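Local structure of putative short-chain dehydrogenase/reductase (Burkholderia xenovorans, 5JY1) at residues A[14-19]-A[38-43]; A[95-100]-A[128-133]; A[146-151]-A[187-192]. The protein binds NAD and is probably an oxidoreductase of the short-chain dehydrogenase/reductase family, perhaps acting as a 3-oxoacyl-[acyl-carrier-protein] reductase. All coordinates share one frame; numbering follows the deposited sequence.

Contact 1: residues A[14-19]-A[38-43]; sequences QRVALV and GAAVII
A17 is gripped through both of its backbone polar atoms by the neighbouring strand: its N donates to A40 O at 2.8 Å, and its O accepts from I42 N at 2.7 Å. The ladder runs on at either end, from A40 N to R15 O at 3.0 Å and from V19 N to I42 O at 3.1 Å. The two strands run parallel with a 22° twist.

Side chains alternate between the faces. On one, L18 and I42 meet at a slant, L18 CG lying 4.0 Å from I42 CG2. With I42 CG1 beside the backbone N (chi1 -64°), CG2 is left anti to it and faces L18. Against this face lies F89 of helix 75-89, touching V16, A40 and I42. On the other face V19 CG2 touches V41 CG1 at 4.1 Å, and F34 of helix 25-36 packs on A17 and V41. Before the strands begin, a water accepts from Q14 N and donates to G38 O at 2.8 Å. G38, with positive phi, is the C' residue of the Schellman motif that ends helix 25-36 and turns the chain into the second strand. R15 sends its guanidinium elsewhere, into a salt bridge with D93.

This is the first beta-alpha-beta unit of the Rossmann fold. Its buried interface is apolar on both faces, so the polar cohesion between the strands comes from backbone N-H and C=O groups.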
loop_
_atom_site.group_PDB
_atom_site.type_symbol
_atom_site.label_atom_id
_atom_site.label_comp_id
_atom_site.label_asym_id
_atom_site.label_seq_id
_atom_site.Cartn_x
_atom_site.Cartn_y
_atom_site.Cartn_z
ATOM N N GLN A 14 11.615 33.295 -6.687
ATOM C CA GLN A 14 12.683 33.080 -7.662
ATOM C C GLN A 14 12.625 31.706 -8.329
ATOM O O GLN A 14 13.599 31.292 -8.965
ATOM C CB GLN A 14 14.068 33.304 -7.043
ATOM C CG GLN A 14 14.404 34.779 -6.797
ATOM C CD GLN A 14 13.801 35.311 -5.516
ATOM O OE1 GLN A 14 13.957 34.714 -4.451
ATOM N NE2 GLN A 14 13.102 36.436 -5.611
ATOM N N ARG A 15 11.503 30.993 -8.224
ATOM C CA ARG A 15 11.311 29.737 -8.939
ATOM C C ARG A 15 10.330 29.923 -10.097
ATOM O O ARG A 15 9.495 30.830 -10.100
ATOM C CB ARG A 15 10.806 28.634 -7.993
ATOM C CG ARG A 15 11.778 28.296 -6.863
ATOM C CD ARG A 15 13.029 27.589 -7.382
ATOM N NE ARG A 15 14.012 27.349 -6.324
ATOM C CZ ARG A 15 15.250 26.897 -6.532
ATOM N NH1 ARG A 15 15.677 26.634 -7.760
ATOM N NH2 ARG A 15 16.070 26.724 -5.510
ATOM N N VAL A 16 10.447 29.053 -11.100
ATOM C CA VAL A 16 9.616 29.096 -12.299
ATOM C C VAL A 16 8.870 27.771 -12.394
ATOM O O VAL A 16 9.474 26.706 -12.220
ATOM C CB VAL A 16 10.466 29.349 -13.564
ATOM C CG1 VAL A 16 9.594 29.416 -14.810
ATOM C CG2 VAL A 16 11.283 30.631 -13.407
ATOM N N ALA A 17 7.559 27.835 -12.641
ATOM C CA ALA A 17 6.698 26.660 -12.660
ATOM C C ALA A 17 5.944 26.581 -13.979
ATOM O O ALA A 17 5.551 27.601 -14.544
ATOM C CB ALA A 17 5.690 26.676 -11.487
ATOM N N LEU A 18 5.745 25.362 -14.471
ATOM C CA LEU A 18 4.886 25.115 -15.621
ATOM C C LEU A 18 3.789 24.146 -15.201
ATOM O O LEU A 18 4.079 23.047 -14.714
ATOM C CB LEU A 18 5.692 24.568 -16.812
ATOM C CG LEU A 18 4.964 24.338 -18.141
ATOM C CD1 LEU A 18 5.960 24.372 -19.280
ATOM C CD2 LEU A 18 4.217 22.985 -18.153
ATOM N N VAL A 19 2.535 24.550 -15.404
ATOM C CA VAL A 19 1.364 23.770 -15.013
ATOM C C VAL A 19 0.548 23.479 -16.269
ATOM O O VAL A 19 0.036 24.408 -16.909
ATOM C CB VAL A 19 0.515 24.521 -13.974
ATOM C CG1 VAL A 19 -0.672 23.681 -13.539
ATOM C CG2 VAL A 19 1.377 24.941 -12.773
ATOM N N GLY A 38 5.036 33.468 -5.186
ATOM C CA GLY A 38 6.164 34.125 -5.806
ATOM C C GLY A 38 6.742 33.444 -7.029
ATOM O O GLY A 38 7.721 33.950 -7.588
ATOM N N ALA A 39 6.184 32.319 -7.460
ATOM C CA ALA A 39 6.697 31.665 -8.653
ATOM C C ALA A 39 6.179 32.369 -9.897
ATOM O O ALA A 39 5.089 32.947 -9.899
ATOM C CB ALA A 39 6.286 30.192 -8.690
ATOM N N ALA A 40 6.987 32.338 -10.955
ATOM C CA ALA A 40 6.533 32.715 -12.285
ATOM C C ALA A 40 5.892 31.480 -12.895
ATOM O O ALA A 40 6.515 30.412 -12.928
ATOM C CB ALA A 40 7.698 33.209 -13.141
ATOM N N VAL A 41 4.646 31.599 -13.337
ATOM C CA VAL A 41 3.861 30.423 -13.698
ATOM C C VAL A 41 3.562 30.446 -15.190
ATOM O O VAL A 41 2.887 31.360 -15.680
ATOM C CB VAL A 41 2.562 30.335 -12.888
ATOM C CG1 VAL A 41 1.894 29.000 -13.158
ATOM C CG2 VAL A 41 2.856 30.504 -11.384
ATOM N N ILE A 42 4.023 29.414 -15.894
ATOM C CA ILE A 42 3.634 29.192 -17.284
ATOM C C ILE A 42 2.305 28.449 -17.315
ATOM O O ILE A 42 2.169 27.356 -16.748
ATOM C CB ILE A 42 4.712 28.415 -18.047
ATOM C CG1 ILE A 42 6.000 29.230 -18.123
ATOM C CG2 ILE A 42 4.213 28.084 -19.462
ATOM C CD1 ILE A 42 5.865 30.495 -18.965
ATOM N N ILE A 43 1.322 29.038 -17.989
ATOM C CA ILE A 43 -0.017 28.463 -18.096
ATOM C C ILE A 43 -0.004 27.670 -19.397
ATOM O O ILE A 43 -0.236 28.210 -20.479
ATOM C CB ILE A 43 -1.105 29.540 -18.081
ATOM C CG1 ILE A 43 -0.962 30.452 -16.851
ATOM C CG2 ILE A 43 -2.500 28.911 -18.120
ATOM C CD1 ILE A 43 -0.943 29.714 -15.514
HETATM O O HOH W 1 9.883 35.691 -7.042
#

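Contact 2: residues A[95-100]-A[128-133]; sequences LVNNAF and WWAMRA. With NAD (nicotinamide-adenine-dinucleotide), chain E.
L95 and N97 face A130 and M131 where strand 95-97 and helix 128-133 run almost exactly antiparallel, at 174°, with their axes 9.3 Å apart. This is a helix packed on a central strand of the Rossmann sheet. No hydrogen bond crosses, and the surfaces meet through a few side-chain atoms. L95 lays CD2 against the helix backbone, 3.5 Å from A130 O and 3.8 Å from A130 CB. The same methyl reaches M131 CG at 4.2 Å.

Two residues on, the amide of N97 divides its ends between the same helix residues. Its OD1 approaches A130 CB at 3.3 Å, while ND2 lies 3.8 Å from M131 CG; the asparagine and methionine side chains cross at about a right angle. The ND2 donates to N148 OD1 on strand 144-149, which helps to fix the rotation of the amide in this buried place.

The strand runs on into the Asn-Asn-Ala segment beside NAD, as in other short-chain dehydrogenases/reductases. N98 O accepts a 3.0 Å hydrogen bond from NAD O3D, A99 CB lies against the adenine, and the edge of the F100 ring points to NAD O1A, 3.7 Å from CD2. T20 OG1 bonds to the backbone N of both N98 and A99.

Helix 113-141 thus lies on the face of the sheet that carries L95 and N97, wedged between helix 75-89, whose I78 touches A130, and helix 162-182, whose L174 and A178 touch M131. On its outward side, W128, W129 and R132 bond to a second subunit.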
loop_
_atom_site.group_PDB
_atom_site.type_symbol
_atom_site.label_atom_id
_atom_site.label_comp_id
_atom_site.label_asym_id
_atom_site.label_seq_id
_atom_site.Cartn_x
_atom_site.Cartn_y
_atom_site.Cartn_z
ATOM N N LEU A 95 7.483 21.409 -12.324
ATOM C CA LEU A 95 6.571 20.929 -13.359
ATOM C C LEU A 95 5.365 20.261 -12.710
ATOM O O LEU A 95 5.531 19.386 -11.854
ATOM C CB LEU A 95 7.268 19.939 -14.294
ATOM C CG LEU A 95 6.380 19.207 -15.305
ATOM C CD1 LEU A 95 5.843 20.159 -16.370
ATOM C CD2 LEU A 95 7.159 18.059 -15.958
ATOM N N VAL A 96 4.160 20.674 -13.112
ATOM C CA VAL A 96 2.916 20.075 -12.631
ATOM C C VAL A 96 2.165 19.514 -13.831
ATOM O O VAL A 96 1.771 20.269 -14.730
ATOM C CB VAL A 96 2.047 21.091 -11.870
ATOM C CG1 VAL A 96 0.751 20.427 -11.385
ATOM C CG2 VAL A 96 2.821 21.681 -10.711
ATOM N N ASN A 97 1.963 18.193 -13.845
ATOM C CA ASN A 97 1.336 17.494 -14.970
ATOM C C ASN A 97 -0.121 17.241 -14.608
ATOM O O ASN A 97 -0.456 16.251 -13.956
ATOM C CB ASN A 97 2.091 16.209 -15.296
ATOM C CG ASN A 97 3.478 16.489 -15.846
ATOM O OD1 ASN A 97 3.628 17.227 -16.822
ATOM N ND2 ASN A 97 4.498 15.931 -15.212
ATOM N N ASN A 98 -0.989 18.139 -15.047
ATOM C CA ASN A 98 -2.355 18.192 -14.559
ATOM C C ASN A 98 -3.412 18.000 -15.642
ATOM O O ASN A 98 -4.527 17.577 -15.315
ATOM C CB ASN A 98 -2.568 19.532 -13.825
ATOM C CG ASN A 98 -4.014 19.879 -13.624
ATOM O OD1 ASN A 98 -4.612 19.532 -12.602
ATOM N ND2 ASN A 98 -4.584 20.605 -14.582
ATOM N N ALA A 99 -3.088 18.248 -16.912
ATOM C CA ALA A 99 -4.085 18.254 -17.979
ATOM C C ALA A 99 -4.841 16.927 -18.059
ATOM O O ALA A 99 -4.292 15.852 -17.814
ATOM C CB ALA A 99 -3.412 18.554 -19.321
ATOM N N PHE A 100 -6.113 17.012 -18.448
ATOM C CA PHE A 100 -7.009 15.864 -18.453
ATOM C C PHE A 100 -8.047 16.022 -19.560
ATOM O O PHE A 100 -8.547 17.126 -19.796
ATOM C CB PHE A 100 -7.684 15.730 -17.080
ATOM C CG PHE A 100 -8.947 14.925 -17.092
ATOM C CD1 PHE A 100 -8.902 13.545 -17.109
ATOM C CD2 PHE A 100 -10.180 15.551 -17.054
ATOM C CE1 PHE A 100 -10.063 12.800 -17.108
ATOM C CE2 PHE A 100 -11.346 14.807 -17.053
ATOM C CZ PHE A 100 -11.285 13.433 -17.083
ATOM N N TRP A 128 5.120 11.767 -19.439
ATOM C CA TRP A 128 6.425 11.290 -19.893
ATOM C C TRP A 128 7.186 12.356 -20.679
ATOM O O TRP A 128 8.357 12.632 -20.395
ATOM C CB TRP A 128 6.203 10.034 -20.746
ATOM C CG TRP A 128 7.367 9.452 -21.542
ATOM C CD1 TRP A 128 7.714 9.755 -22.825
ATOM C CD2 TRP A 128 8.241 8.388 -21.133
ATOM N NE1 TRP A 128 8.775 8.975 -23.229
ATOM C CE2 TRP A 128 9.114 8.125 -22.205
ATOM C CE3 TRP A 128 8.362 7.628 -19.964
ATOM C CZ2 TRP A 128 10.107 7.147 -22.138
ATOM C CZ3 TRP A 128 9.351 6.667 -19.896
ATOM C CH2 TRP A 128 10.209 6.432 -20.969
ATOM N N TRP A 129 6.537 12.956 -21.684
ATOM C CA TRP A 129 7.212 13.950 -22.515
ATOM C C TRP A 129 7.591 15.180 -21.702
ATOM O O TRP A 129 8.691 15.725 -21.856
ATOM C CB TRP A 129 6.311 14.360 -23.679
ATOM C CG TRP A 129 6.175 13.336 -24.754
ATOM C CD1 TRP A 129 7.141 12.484 -25.204
ATOM C CD2 TRP A 129 4.996 13.052 -25.516
ATOM N NE1 TRP A 129 6.634 11.687 -26.214
ATOM C CE2 TRP A 129 5.320 12.017 -26.419
ATOM C CE3 TRP A 129 3.696 13.569 -25.516
ATOM C CZ2 TRP A 129 4.394 11.494 -27.318
ATOM C CZ3 TRP A 129 2.774 13.047 -26.416
ATOM C CH2 TRP A 129 3.130 12.020 -27.302
ATOM N N ALA A 130 6.688 15.641 -20.839
ATOM C CA ALA A 130 6.977 16.855 -20.087
ATOM C C ALA A 130 8.071 16.616 -19.057
ATOM O O ALA A 130 8.943 17.471 -18.870
ATOM C CB ALA A 130 5.704 17.375 -19.424
ATOM N N MET A 131 8.046 15.461 -18.379
ATOM C CA MET A 131 9.108 15.145 -17.419
ATOM C C MET A 131 10.475 15.122 -18.085
ATOM O O MET A 131 11.438 15.693 -17.564
ATOM C CB MET A 131 8.832 13.798 -16.751
ATOM C CG MET A 131 7.674 13.862 -15.792
ATOM S SD MET A 131 7.242 12.255 -15.092
ATOM C CE MET A 131 8.769 11.789 -14.327
ATOM N N ARG A 132 10.591 14.430 -19.220
ATOM C CA ARG A 132 11.895 14.346 -19.868
ATOM C C ARG A 132 12.345 15.688 -20.452
ATOM O O ARG A 132 13.550 15.957 -20.497
ATOM C CB ARG A 132 11.870 13.241 -20.926
ATOM C CG ARG A 132 11.852 11.843 -20.275
ATOM C CD ARG A 132 11.021 10.802 -21.052
ATOM N NE ARG A 132 11.395 10.688 -22.465
ATOM C CZ ARG A 132 12.371 9.911 -22.929
ATOM N NH1 ARG A 132 13.114 9.192 -22.098
ATOM N NH2 ARG A 132 12.607 9.847 -24.235
ATOM N N ALA A 133 11.411 16.558 -20.861
ATOM C CA ALA A 133 11.812 17.877 -21.350
ATOM C C ALA A 133 12.235 18.794 -20.205
ATOM O O ALA A 133 13.264 19.476 -20.302
ATOM C CB ALA A 133 10.682 18.517 -22.154
HETATM P PA NAD E . -10.572 19.798 -15.637
HETATM O O1A NAD E . -11.361 19.013 -16.641
HETATM O O2A NAD E . -11.425 20.729 -14.788
HETATM O O5B NAD E . -9.360 20.674 -16.381
HETATM C C5B NAD E . -8.638 20.013 -17.360
HETATM C C4B NAD E . -7.688 21.067 -18.061
HETATM O O4B NAD E . -6.927 20.440 -18.892
HETATM C C3B NAD E . -8.575 22.034 -18.920
HETATM O O3B NAD E . -8.198 23.357 -18.691
HETATM C C2B NAD E . -8.278 21.597 -20.335
HETATM O O2B NAD E . -8.563 22.707 -21.318
HETATM C C1B NAD E . -6.998 21.283 -20.261
HETATM N N9A NAD E . -6.602 20.422 -21.360
HETATM C C8A NAD E . -7.335 19.444 -21.897
HETATM N N7A NAD E . -6.635 18.900 -22.871
HETATM C C5A NAD E . -5.465 19.540 -22.942
HETATM C C6A NAD E . -4.377 19.362 -23.798
HETATM N N6A NAD E . -4.049 18.465 -24.897
HETATM N N1A NAD E . -3.313 20.132 -23.670
HETATM C C2A NAD E . -3.286 21.103 -22.697
HETATM N N3A NAD E . -4.340 21.289 -21.867
HETATM C C4A NAD E . -5.439 20.481 -22.004
HETATM O O3 NAD E . -9.770 18.720 -14.678
HETATM P PN NAD E . -9.686 18.663 -13.050
HETATM O O1N NAD E . -10.992 18.105 -12.505
HETATM O O2N NAD E . -9.401 20.028 -12.398
HETATM O O5D NAD E . -8.492 17.572 -12.690
HETATM C C5D NAD E . -7.131 17.961 -12.864
HETATM C C4D NAD E . -6.188 16.754 -12.542
HETATM O O4D NAD E . -6.543 16.184 -11.392
HETATM C C3D NAD E . -6.371 15.683 -13.622
HETATM O O3D NAD E . -5.207 15.058 -13.888
HETATM C C2D NAD E . -7.372 14.700 -12.969
HETATM O O2D NAD E . -7.241 13.396 -13.673
HETATM C C1D NAD E . -6.987 14.668 -11.711
HETATM N N1N NAD E . -8.062 14.305 -10.800
HETATM C C2N NAD E . -9.017 15.208 -10.453
HETATM C C3N NAD E . -10.051 14.858 -9.581
HETATM C C7N NAD E . -11.121 15.851 -9.192
HETATM O O7N NAD E . -11.908 15.597 -8.293
HETATM N N7N NAD E . -11.225 17.084 -9.868
HETATM C C4N NAD E . -10.099 13.585 -9.071
HETATM C C5N NAD E . -9.149 12.687 -9.408
HETATM C C6N NAD E . -8.112 13.048 -10.280
#

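Contact 3: residues A[146-151]-A[187-192]. With NAD (nicotinamide-adenine-dinucleotide), chain E.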
loop_
_atom_site.group_PDB
_atom_site.type_symbol
_atom_site.label_atom_id
_atom_site.label_comp_id
_atom_site.label_asym_id
_atom_site.label_seq_id
_atom_site.Cartn_x
_atom_site.Cartn_y
_atom_site.Cartn_z
ATOM N N ILE A 146 8.860 17.810 -9.499
ATOM C CA ILE A 146 7.848 17.340 -10.435
ATOM C C ILE A 146 6.665 16.831 -9.625
ATOM O O ILE A 146 6.840 16.011 -8.716
ATOM C CB ILE A 146 8.403 16.247 -11.368
ATOM C CG1 ILE A 146 9.551 16.836 -12.205
ATOM C CG2 ILE A 146 7.296 15.681 -12.272
ATOM C CD1 ILE A 146 10.291 15.819 -13.082
ATOM N N VAL A 147 5.473 17.335 -9.941
ATOM C CA VAL A 147 4.234 16.962 -9.251
ATOM C C VAL A 147 3.314 16.343 -10.291
ATOM O O VAL A 147 2.826 17.046 -11.187
ATOM C CB VAL A 147 3.550 18.174 -8.595
ATOM C CG1 VAL A 147 2.351 17.728 -7.744
ATOM C CG2 VAL A 147 4.535 19.006 -7.762
ATOM N N ASN A 148 3.063 15.040 -10.175
ATOM C CA ASN A 148 2.133 14.362 -11.064
ATOM C C ASN A 148 0.800 14.161 -10.353
ATOM O O ASN A 148 0.716 14.207 -9.128
ATOM C CB ASN A 148 2.702 13.015 -11.522
ATOM C CG ASN A 148 3.924 13.183 -12.390
ATOM O OD1 ASN A 148 4.044 14.178 -13.105
ATOM N ND2 ASN A 148 4.844 12.220 -12.332
ATOM N N PHE A 149 -0.260 13.976 -11.134
ATOM C CA PHE A 149 -1.596 13.775 -10.589
ATOM C C PHE A 149 -2.125 12.416 -11.017
ATOM O O PHE A 149 -2.157 12.103 -12.209
ATOM C CB PHE A 149 -2.553 14.883 -11.034
ATOM C CG PHE A 149 -2.421 16.145 -10.230
ATOM C CD1 PHE A 149 -3.127 16.304 -9.054
ATOM C CD2 PHE A 149 -1.572 17.155 -10.633
ATOM C CE1 PHE A 149 -3.007 17.461 -8.297
ATOM C CE2 PHE A 149 -1.451 18.318 -9.886
ATOM C CZ PHE A 149 -2.170 18.471 -8.717
ATOM N N TYR A 150 -2.533 11.608 -10.043
ATOM C CA TYR A 150 -3.207 10.362 -10.372
ATOM C C TYR A 150 -4.583 10.436 -9.717
ATOM O O TYR A 150 -5.118 11.541 -9.556
ATOM C CB TYR A 150 -2.362 9.137 -9.969
ATOM C CG TYR A 150 -2.340 8.746 -8.503
ATOM C CD1 TYR A 150 -1.718 9.547 -7.551
ATOM C CD2 TYR A 150 -2.898 7.539 -8.084
ATOM C CE1 TYR A 150 -1.686 9.168 -6.208
ATOM C CE2 TYR A 150 -2.872 7.157 -6.767
ATOM C CZ TYR A 150 -2.270 7.969 -5.832
ATOM O OH TYR A 150 -2.257 7.575 -4.523
ATOM N N SER A 151 -5.187 9.307 -9.357
ATOM C CA SER A 151 -6.551 9.354 -8.865
ATOM C C SER A 151 -6.816 8.194 -7.920
ATOM O O SER A 151 -6.290 7.089 -8.095
ATOM C CB SER A 151 -7.567 9.320 -10.016
ATOM O OG SER A 151 -8.897 9.265 -9.510
ATOM N N ILE A 187 16.339 16.368 -7.930
ATOM C CA ILE A 187 15.022 16.440 -8.558
ATOM C C ILE A 187 14.111 15.451 -7.841
ATOM O O ILE A 187 14.344 14.236 -7.893
ATOM C CB ILE A 187 15.080 16.119 -10.060
ATOM C CG1 ILE A 187 16.030 17.074 -10.799
ATOM C CG2 ILE A 187 13.680 16.175 -10.642
ATOM C CD1 ILE A 187 16.319 16.646 -12.266
ATOM N N THR A 188 13.071 15.949 -7.187
ATOM C CA THR A 188 12.103 15.059 -6.558
ATOM C C THR A 188 10.868 14.909 -7.438
ATOM O O THR A 188 10.549 15.778 -8.256
ATOM C CB THR A 188 11.682 15.562 -5.183
ATOM O OG1 THR A 188 10.981 16.799 -5.330
ATOM C CG2 THR A 188 12.903 15.761 -4.279
ATOM N N VAL A 189 10.180 13.780 -7.281
ATOM C CA VAL A 189 9.041 13.431 -8.124
ATOM C C VAL A 189 8.016 12.750 -7.228
ATOM O O VAL A 189 8.310 11.711 -6.625
ATOM C CB VAL A 189 9.428 12.497 -9.289
ATOM C CG1 VAL A 189 8.300 12.394 -10.306
ATOM C CG2 VAL A 189 10.727 12.943 -9.987
ATOM N N ASN A 190 6.828 13.338 -7.129
ATOM C CA ASN A 190 5.769 12.845 -6.255
ATOM C C ASN A 190 4.439 12.937 -6.994
ATOM O O ASN A 190 4.310 13.655 -7.985
ATOM C CB ASN A 190 5.727 13.650 -4.946
ATOM C CG ASN A 190 6.985 13.468 -4.110
ATOM O OD1 ASN A 190 7.154 12.445 -3.437
ATOM N ND2 ASN A 190 7.873 14.463 -4.135
ATOM N N ALA A 191 3.433 12.214 -6.501
ATOM C CA ALA A 191 2.136 12.197 -7.159
ATOM C C ALA A 191 1.035 12.496 -6.149
ATOM O O ALA A 191 1.046 11.971 -5.033
ATOM C CB ALA A 191 1.867 10.844 -7.849
ATOM N N ILE A 192 0.090 13.343 -6.550
ATOM C CA ILE A 192 -1.062 13.699 -5.725
ATOM C C ILE A 192 -2.304 13.052 -6.318
ATOM O O ILE A 192 -2.505 13.079 -7.538
ATOM C CB ILE A 192 -1.242 15.229 -5.648
ATOM C CG1 ILE A 192 -0.102 15.863 -4.843
ATOM C CG2 ILE A 192 -2.619 15.589 -5.078
ATOM C CD1 ILE A 192 -0.143 17.390 -4.850
HETATM P PA NAD E . -10.572 19.798 -15.637
HETATM O O1A NAD E . -11.361 19.013 -16.641
HETATM O O2A NAD E . -11.425 20.729 -14.788
HETATM O O5B NAD E . -9.360 20.674 -16.381
HETATM C C5B NAD E . -8.638 20.013 -17.360
HETATM C C4B NAD E . -7.688 21.067 -18.061
HETATM O O4B NAD E . -6.927 20.440 -18.892
HETATM C C3B NAD E . -8.575 22.034 -18.920
HETATM O O3B NAD E . -8.198 23.357 -18.691
HETATM C C2B NAD E . -8.278 21.597 -20.335
HETATM O O2B NAD E . -8.563 22.707 -21.318
HETATM C C1B NAD E . -6.998 21.283 -20.261
HETATM N N9A NAD E . -6.602 20.422 -21.360
HETATM C C8A NAD E . -7.335 19.444 -21.897
HETATM N N7A NAD E . -6.635 18.900 -22.871
HETATM C C5A NAD E . -5.465 19.540 -22.942
HETATM C C6A NAD E . -4.377 19.362 -23.798
HETATM N N6A NAD E . -4.049 18.465 -24.897
HETATM N N1A NAD E . -3.313 20.132 -23.670
HETATM C C2A NAD E . -3.286 21.103 -22.697
HETATM N N3A NAD E . -4.340 21.289 -21.867
HETATM C C4A NAD E . -5.439 20.481 -22.004
HETATM O O3 NAD E . -9.770 18.720 -14.678
HETATM P PN NAD E . -9.686 18.663 -13.050
HETATM O O1N NAD E . -10.992 18.105 -12.505
HETATM O O2N NAD E . -9.401 20.028 -12.398
HETATM O O5D NAD E . -8.492 17.572 -12.690
HETATM C C5D NAD E . -7.131 17.961 -12.864
HETATM C C4D NAD E . -6.188 16.754 -12.542
HETATM O O4D NAD E . -6.543 16.184 -11.392
HETATM C C3D NAD E . -6.371 15.683 -13.622
HETATM O O3D NAD E . -5.207 15.058 -13.888
HETATM C C2D NAD E . -7.372 14.700 -12.969
HETATM O O2D NAD E . -7.241 13.396 -13.673
HETATM C C1D NAD E . -6.987 14.668 -11.711
HETATM N N1N NAD E . -8.062 14.305 -10.800
HETATM C C2N NAD E . -9.017 15.208 -10.453
HETATM C C3N NAD E . -10.051 14.858 -9.581
HETATM C C7N NAD E . -11.121 15.851 -9.192
HETATM O O7N NAD E . -11.908 15.597 -8.293
HETATM N N7N NAD E . -11.225 17.084 -9.868
HETATM C C4N NAD E . -10.099 13.585 -9.071
HETATM C C5N NAD E . -9.149 12.687 -9.408
HETATM C C6N NAD E . -8.112 13.048 -10.280
HETATM O O HOH W 2 7.136 16.743 -5.935
#
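V147 reaches obliquely across to I192, its CG1 meeting I192 CD1 at 3.8 Å. These are neighbouring parallel strands of the Rossmann sheet, joined by a crossover through helix 162-182. On the same face F149, in one of its two modelled conformers, lies alongside I192, with F149 CE1 3.7 Å from I192 CG2. F238 of helix 227-239 packs on V147 and I192.

The other face carries I146, N148, V189 and A191. I146 and V189 lie alongside each other and point the same way; I146 CG2 is 4.0 Å from V189 CG1. N148 ND2 passes V189 CG1 but donates to T175 OG1 of helix 162-182, while the amide's oxygen is held from the side of strand 94-97.

Five backbone bonds zip the strands together, beginning with I146 N to T188 O. At the far end Y150 N reaches I192 O at 2.9 Å, the donor tilted 31° from the carbonyl plane as the chain leaves the sheet. There the Y150 ring swings back over the second strand: chi1 of 78° brings Y150 CD1 to 3.6 Å from I192 O and 3.8 Å from A191 CB, while OH bonds to E155.

Beyond the strand lies the nicotinamide end of NAD. F149 O accepts from K168 NZ, itself bonded to the cofactor, and S151 OG, which caps D153 N, stands 3.4 Å from NAD C5N.

From the N terminus, contact 1 closes first, bringing strand 40-45 back beside strand 16-20 after helix 25-36. Contact 2 follows, closing a longer loop as helix 113-141 returns along strand 94-97. Contact 3 closes last, pairing strands 144-149 and 187-194 across helix 162-182. The three loops follow in series, neither nesting nor crossing, yet one sheet binds them. Strand 94-97 sits between the strand pairs of contacts 1 and 3: L18 O faces V96 N at 2.9 Å on one flank, and L95 O faces V147 N at 2.8 Å on the other. NAD touches contacts 2 and 3 directly, just past their strand ends.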